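PDB 2HQY: phosphatidylglycerol lysyltransferase C-terminal domain-containing protein from Bacteroides thetaiotaomicron, which is of unknown function but binds coenzyme A and probably acts as a transferase related to the acetyltransferases and phosphatidylglycerol lysyltransferases. Local coordinates for residues Thr16-Lys21 / Phe45-Asp50; Glu229-His234 / Asn255-Gln260. All blocks are in the same frame, centred on the assembly; numbering follows the deposited sequence.

Interaction 1: residues Thr16-Lys21 / Phe45-Asp50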
loop_
_atom_site.group_PDB
_atom_site.type_symbol
_atom_site.label_atom_id
_atom_site.label_comp_id
_atom_site.label_asym_id
_atom_site.label_seq_id
_atom_site.Cartn_x
_atom_site.Cartn_y
_atom_site.Cartn_z
ATOM N N THR A 16 19.029 6.166 0.884
ATOM C CA THR A 16 19.818 6.809 1.946
ATOM C C THR A 16 21.162 7.315 1.443
ATOM O O THR A 16 21.745 8.224 2.044
ATOM C CB THR A 16 19.959 5.919 3.213
ATOM O OG1 THR A 16 20.684 4.732 2.882
ATOM C CG2 THR A 16 18.558 5.560 3.770
ATOM N N ALA A 17 21.638 6.773 0.319
ATOM C CA ALA A 17 22.864 7.299 -0.289
ATOM C C ALA A 17 22.670 8.758 -0.704
ATOM O O ALA A 17 23.609 9.566 -0.648
ATOM C CB ALA A 17 23.275 6.463 -1.477
ATOM N N PHE A 18 21.454 9.073 -1.145
ATOM C CA PHE A 18 21.086 10.434 -1.509
ATOM C C PHE A 18 20.702 11.273 -0.287
ATOM O O PHE A 18 21.100 12.431 -0.183
ATOM C CB PHE A 18 19.904 10.431 -2.507
ATOM C CG PHE A 18 20.288 10.131 -3.928
ATOM C CD1 PHE A 18 20.625 11.163 -4.805
ATOM C CD2 PHE A 18 20.277 8.821 -4.405
ATOM C CE1 PHE A 18 21.008 10.895 -6.128
ATOM C CE2 PHE A 18 20.646 8.539 -5.729
ATOM C CZ PHE A 18 21.010 9.580 -6.597
ATOM N N THR A 19 19.848 10.741 0.593
ATOM C CA THR A 19 19.291 11.581 1.655
ATOM C C THR A 19 20.325 11.879 2.756
ATOM O O THR A 19 20.337 12.982 3.300
ATOM C CB THR A 19 18.008 10.960 2.305
ATOM O OG1 THR A 19 18.316 9.639 2.747
ATOM C CG2 THR A 19 16.835 10.911 1.307
ATOM N N MET A 20 21.197 10.925 3.092
ATOM C CA MET A 20 22.041 11.151 4.265
ATOM C C MET A 20 22.976 12.340 4.023
ATOM O O MET A 20 23.152 13.167 4.907
ATOM C CB MET A 20 22.801 9.893 4.727
ATOM C CG MET A 20 21.869 8.832 5.379
ATOM S SD MET A 20 21.034 9.309 6.916
ATOM C CE MET A 20 22.380 9.369 8.063
ATOM N N LYS A 21 23.513 12.448 2.810
ATOM C CA LYS A 21 24.468 13.511 2.498
ATOM C C LYS A 21 23.798 14.854 2.230
ATOM O O LYS A 21 24.488 15.871 2.099
ATOM C CB LYS A 21 25.352 13.121 1.306
ATOM C CG LYS A 21 24.637 13.076 -0.021
ATOM C CD LYS A 21 25.638 12.874 -1.161
ATOM C CE LYS A 21 24.936 12.474 -2.465
ATOM N NZ LYS A 21 24.295 13.603 -3.238
ATOM N N PHE A 45 9.649 5.895 -6.752
ATOM C CA PHE A 45 10.847 6.722 -6.866
ATOM C C PHE A 45 11.607 6.382 -8.140
ATOM O O PHE A 45 11.406 5.332 -8.764
ATOM C CB PHE A 45 11.786 6.563 -5.659
ATOM C CG PHE A 45 12.583 5.283 -5.672
ATOM C CD1 PHE A 45 13.912 5.270 -6.107
ATOM C CD2 PHE A 45 11.989 4.089 -5.290
ATOM C CE1 PHE A 45 14.637 4.088 -6.137
ATOM C CE2 PHE A 45 12.709 2.889 -5.313
ATOM C CZ PHE A 45 14.038 2.887 -5.734
ATOM N N ALA A 46 12.505 7.286 -8.490
ATOM C CA ALA A 46 13.449 7.060 -9.567
ATOM C C ALA A 46 14.692 7.876 -9.290
ATOM O O ALA A 46 14.640 8.898 -8.611
ATOM C CB ALA A 46 12.839 7.434 -10.908
ATOM N N VAL A 47 15.827 7.371 -9.757
ATOM C CA VAL A 47 16.983 8.230 -9.961
ATOM C C VAL A 47 16.939 8.716 -11.438
ATOM O O VAL A 47 16.888 7.922 -12.401
ATOM C CB VAL A 47 18.299 7.532 -9.537
ATOM C CG1 VAL A 47 19.504 8.482 -9.688
ATOM C CG2 VAL A 47 18.183 7.035 -8.107
ATOM N N ILE A 48 16.900 10.029 -11.620
ATOM C CA ILE A 48 17.064 10.594 -12.946
ATOM C C ILE A 48 17.983 11.808 -12.910
ATOM O O ILE A 48 17.815 12.707 -12.070
ATOM C CB ILE A 48 15.722 10.976 -13.591
ATOM C CG1 ILE A 48 14.873 11.810 -12.632
ATOM C CG2 ILE A 48 14.985 9.708 -14.074
ATOM C CD1 ILE A 48 13.757 12.581 -13.311
ATOM N N ASP A 49 18.938 11.850 -13.842
ATOM C CA ASP A 49 19.830 13.005 -13.952
ATOM C C ASP A 49 20.625 13.255 -12.649
ATOM O O ASP A 49 20.800 14.419 -12.276
ATOM C CB ASP A 49 19.002 14.275 -14.271
ATOM C CG ASP A 49 18.464 14.321 -15.729
ATOM O OD1 ASP A 49 18.713 13.381 -16.522
ATOM O OD2 ASP A 49 17.781 15.321 -16.072
ATOM N N ASP A 50 21.078 12.200 -11.956
ATOM C CA ASP A 50 21.770 12.330 -10.637
ATOM C C ASP A 50 20.905 12.897 -9.456
ATOM O O ASP A 50 21.431 13.302 -8.398
ATOM C CB ASP A 50 23.069 13.139 -10.762
ATOM C CG ASP A 50 24.166 12.406 -11.572
ATOM O OD1 ASP A 50 24.385 11.195 -11.338
ATOM O OD2 ASP A 50 24.830 13.049 -12.421
#

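Interaction 2: residues Glu229-His234 / Asn255-Gln260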
loop_
_atom_site.group_PDB
_atom_site.type_symbol
_atom_site.label_atom_id
_atom_site.label_comp_id
_atom_site.label_asym_id
_atom_site.label_seq_id
_atom_site.Cartn_x
_atom_site.Cartn_y
_atom_site.Cartn_z
ATOM N N GLU A 229 22.812 14.724 10.042
ATOM C CA GLU A 229 22.695 15.428 11.312
ATOM C C GLU A 229 21.281 15.571 11.929
ATOM O O GLU A 229 21.087 16.326 12.842
ATOM C CB GLU A 229 23.328 16.813 11.228
ATOM C CG GLU A 229 22.691 17.709 10.236
ATOM C CD GLU A 229 23.279 19.100 10.185
ATOM O OE1 GLU A 229 24.276 19.339 10.826
ATOM O OE2 GLU A 229 22.738 19.940 9.511
ATOM N N THR A 230 20.325 14.829 11.402
ATOM C CA THR A 230 18.929 14.927 11.839
ATOM C C THR A 230 18.363 13.522 12.028
ATOM O O THR A 230 18.414 12.696 11.120
ATOM C CB THR A 230 18.041 15.709 10.825
ATOM O OG1 THR A 230 18.706 16.924 10.427
ATOM C CG2 THR A 230 16.658 16.018 11.410
ATOM N N PHE A 231 17.875 13.260 13.232
ATOM C CA PHE A 231 17.207 11.988 13.542
ATOM C C PHE A 231 15.710 12.276 13.627
ATOM O O PHE A 231 15.311 13.271 14.248
ATOM C CB PHE A 231 17.721 11.480 14.884
ATOM C CG PHE A 231 17.363 10.042 15.164
ATOM C CD1 PHE A 231 18.241 9.021 14.818
ATOM C CD2 PHE A 231 16.136 9.713 15.734
ATOM C CE1 PHE A 231 17.925 7.672 15.078
ATOM C CE2 PHE A 231 15.796 8.370 15.995
ATOM C CZ PHE A 231 16.697 7.351 15.653
ATOM N N GLY A 232 14.875 11.404 13.072
ATOM C CA GLY A 232 13.431 11.631 13.100
ATOM C C GLY A 232 12.803 10.672 14.093
ATOM O O GLY A 232 13.076 9.473 14.067
ATOM N N VAL A 233 11.956 11.192 14.965
ATOM C CA VAL A 233 11.150 10.355 15.826
ATOM C C VAL A 233 9.781 10.230 15.148
ATOM O O VAL A 233 9.055 11.218 15.020
ATOM C CB VAL A 233 11.023 10.946 17.274
ATOM C CG1 VAL A 233 10.146 10.048 18.142
ATOM C CG2 VAL A 233 12.399 11.081 17.886
ATOM N N HIS A 234 9.447 9.030 14.690
ATOM C CA HIS A 234 8.242 8.841 13.844
ATOM C C HIS A 234 6.977 8.534 14.631
ATOM O O HIS A 234 5.870 8.865 14.194
ATOM C CB HIS A 234 8.464 7.756 12.770
ATOM C CG HIS A 234 9.678 7.996 11.923
ATOM N ND1 HIS A 234 10.145 9.269 11.653
ATOM C CD2 HIS A 234 10.535 7.142 11.311
ATOM C CE1 HIS A 234 11.256 9.180 10.936
ATOM N NE2 HIS A 234 11.505 7.902 10.703
ATOM N N ASN A 255 18.319 10.202 24.692
ATOM C CA ASN A 255 19.652 9.817 25.152
ATOM C C ASN A 255 20.312 8.662 24.408
ATOM O O ASN A 255 21.545 8.470 24.499
ATOM C CB ASN A 255 19.640 9.621 26.668
ATOM C CG ASN A 255 19.782 10.956 27.393
ATOM O OD1 ASN A 255 20.891 11.522 27.482
ATOM N ND2 ASN A 255 18.672 11.484 27.876
ATOM N N ARG A 256 19.496 7.893 23.691
ATOM C CA ARG A 256 19.978 6.771 22.866
ATOM C C ARG A 256 20.289 7.193 21.419
ATOM O O ARG A 256 20.989 6.485 20.688
ATOM C CB ARG A 256 18.949 5.637 22.871
ATOM C CG ARG A 256 18.618 5.077 24.267
ATOM C CD ARG A 256 19.877 4.571 25.016
ATOM N NE ARG A 256 19.477 3.894 26.256
ATOM C CZ ARG A 256 19.416 2.579 26.458
ATOM N NH1 ARG A 256 19.809 1.709 25.521
ATOM N NH2 ARG A 256 19.005 2.147 27.652
ATOM N N ILE A 257 19.773 8.341 21.001
ATOM C CA ILE A 257 20.048 8.841 19.659
ATOM C C ILE A 257 21.524 9.273 19.585
ATOM O O ILE A 257 21.986 10.039 20.450
ATOM C CB ILE A 257 19.101 10.036 19.314
ATOM C CG1 ILE A 257 17.652 9.536 19.152
ATOM C CG2 ILE A 257 19.626 10.790 18.064
ATOM C CD1 ILE A 257 16.588 10.671 19.090
ATOM N N PRO A 258 22.278 8.737 18.605
ATOM C CA PRO A 258 23.709 9.036 18.466
ATOM C C PRO A 258 24.005 10.544 18.386
ATOM O O PRO A 258 23.218 11.294 17.814
ATOM C CB PRO A 258 24.071 8.327 17.163
ATOM C CG PRO A 258 23.119 7.157 17.110
ATOM C CD PRO A 258 21.829 7.764 17.589
ATOM N N GLU A 259 25.135 10.971 18.946
ATOM C CA GLU A 259 25.451 12.402 19.095
ATOM C C GLU A 259 25.614 13.167 17.784
ATOM O O GLU A 259 25.419 14.375 17.766
ATOM C CB GLU A 259 26.668 12.647 20.023
ATOM C CG GLU A 259 26.308 12.544 21.518
ATOM C CD GLU A 259 27.261 13.296 22.460
ATOM O OE1 GLU A 259 26.760 13.812 23.495
ATOM O OE2 GLU A 259 28.495 13.369 22.193
ATOM N N GLN A 260 25.944 12.476 16.694
ATOM C CA GLN A 260 26.099 13.157 15.399
ATOM C C GLN A 260 24.780 13.779 14.909
ATOM O O GLN A 260 24.774 14.703 14.097
ATOM C CB GLN A 260 26.693 12.229 14.334
ATOM C CG GLN A 260 25.809 11.055 13.906
ATOM C CD GLN A 260 26.256 9.730 14.517
ATOM O OE1 GLN A 260 26.143 8.688 13.872
ATOM N NE2 GLN A 260 26.788 9.764 15.740
#

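Interaction 1: residues Thr16-Lys21 / Phe45-Asp50
Helix 12-19 and the end of strand 44-48 keep their backbones well apart where F18 faces D50, with 9.3 Å between the CA atoms of these two residues, so the gap is bridged by a side chain and not by main-chain hydrogen bonds. F18 does most of the bridging. Its CG stands anti to the carbonyl carbon (chi1 -79°), which sends the ring off the helix toward the hairpin formed by strands 44-48 and 51-58. The far end of the ring then meets two quite different surfaces. On the apolar side, CZ of F18 comes to 3.6 Å from CG1 of V47, while CE2 of F18 lies 3.7 Å from CG2 of V47; both methyls of the valine are therefore engaged, and CG1 approaches obliquely to the ring. On the polar side, CE1 of F18 reaches 3.3 Å from the backbone O of D50, which sits at the ring edge and close to its plane. D49 and D50 both have positive phi angles, as in a type I' turn, and this tight reversal brings the carbonyl round to the ring. L52, on strand 51-58, also touches F18, whereas the carboxylate of D49 forms a salt bridge with K79. Were the ring cut back to an alanine here, V47 would probably lose its aromatic neighbour and a gap is likely to open between the helix and the hairpin turn. The contact is small, burying 120 Å² over both sides, and lies at the surface. Its chemistry illustrates how a single aromatic ring can serve two kinds of neighbour: dispersion against the valine methyls, and probably a mild electrostatic attraction between the slightly positive C-H edge and the carbonyl oxygen, joining helix to hairpin without a conventional hydrogen bond.

Interaction 2: residues Glu229-His234 / Asn255-Gln260
F231 and I257 form the centre of a buried apolar contact between strand 230-238 and the loop that leaves helix 245-256 on its way to strand 263-265. The two chains run nearly opposite ways, the directions of 229-233 and 257-260 differing by 165°, yet no hydrogen bond passes between them. Packing over an aromatic face takes that role. CG of F231 is anti to the backbone N (chi1 -166°), which carries the ring toward the loop, and I257 covers one of its faces. CG1 of I257 makes a CH-pi contact 3.9 Å from the centroid of the F231 ring, only 17° off the ring normal. The rest of the branched side chain spreads over the same aromatic residue: CD1 of I257 comes to 3.5 Å from CD2 of F231, and CG2 of I257 lies 3.8 Å from CG of F231, near the root of the ring. CD1 of I257 also makes a looser approach to V233, at 4.4 Å from its CG2. I264 of strand 263-265 touches both V233 and I257, while P225 of strand 216-227 packs against F231. Toward the beginning of the strand the chains draw closer, and the carbonyl O of Q260 receives a CA-H...O contact from E229, with 3.6 Å between that oxygen and CA of E229. Beyond Q260 the chain enters the neighbouring strand, where Y263 and N265 make backbone hydrogen bonds with F231. Strand, helix, return loop and parallel strand together make a beta-alpha-beta unit, as expected in the acetyltransferase clan. Y246, a coenzyme A-binding residue, lies on the helix of this unit, but the bound coenzyme A is about 12 Å from the side chain of V233; the contact belongs to the unit's buried packing and does not line the cofactor pocket.

Along the chain the two contacts come in series: interaction 1 closes with the 44-48/51-58 hairpin long before interaction 2 opens at strand 230-238. Their centres lie 21 Å apart, and their nearest atoms, about 5 Å from each other, do not touch. They are nevertheless neighbours in the fold, since M20, within residues 16-21, forms hydrogen bonds with H228, immediately ahead of residues 229-234, and packs on Y261, immediately beyond 255-260. Interaction 1 joins helix 12-19 to a hairpin at the surface, whereas interaction 2 is buried within the unit that carries Y246 of the coenzyme A site. Together they exemplify local packing distributed between surface and interior, with M20 connecting the two regions.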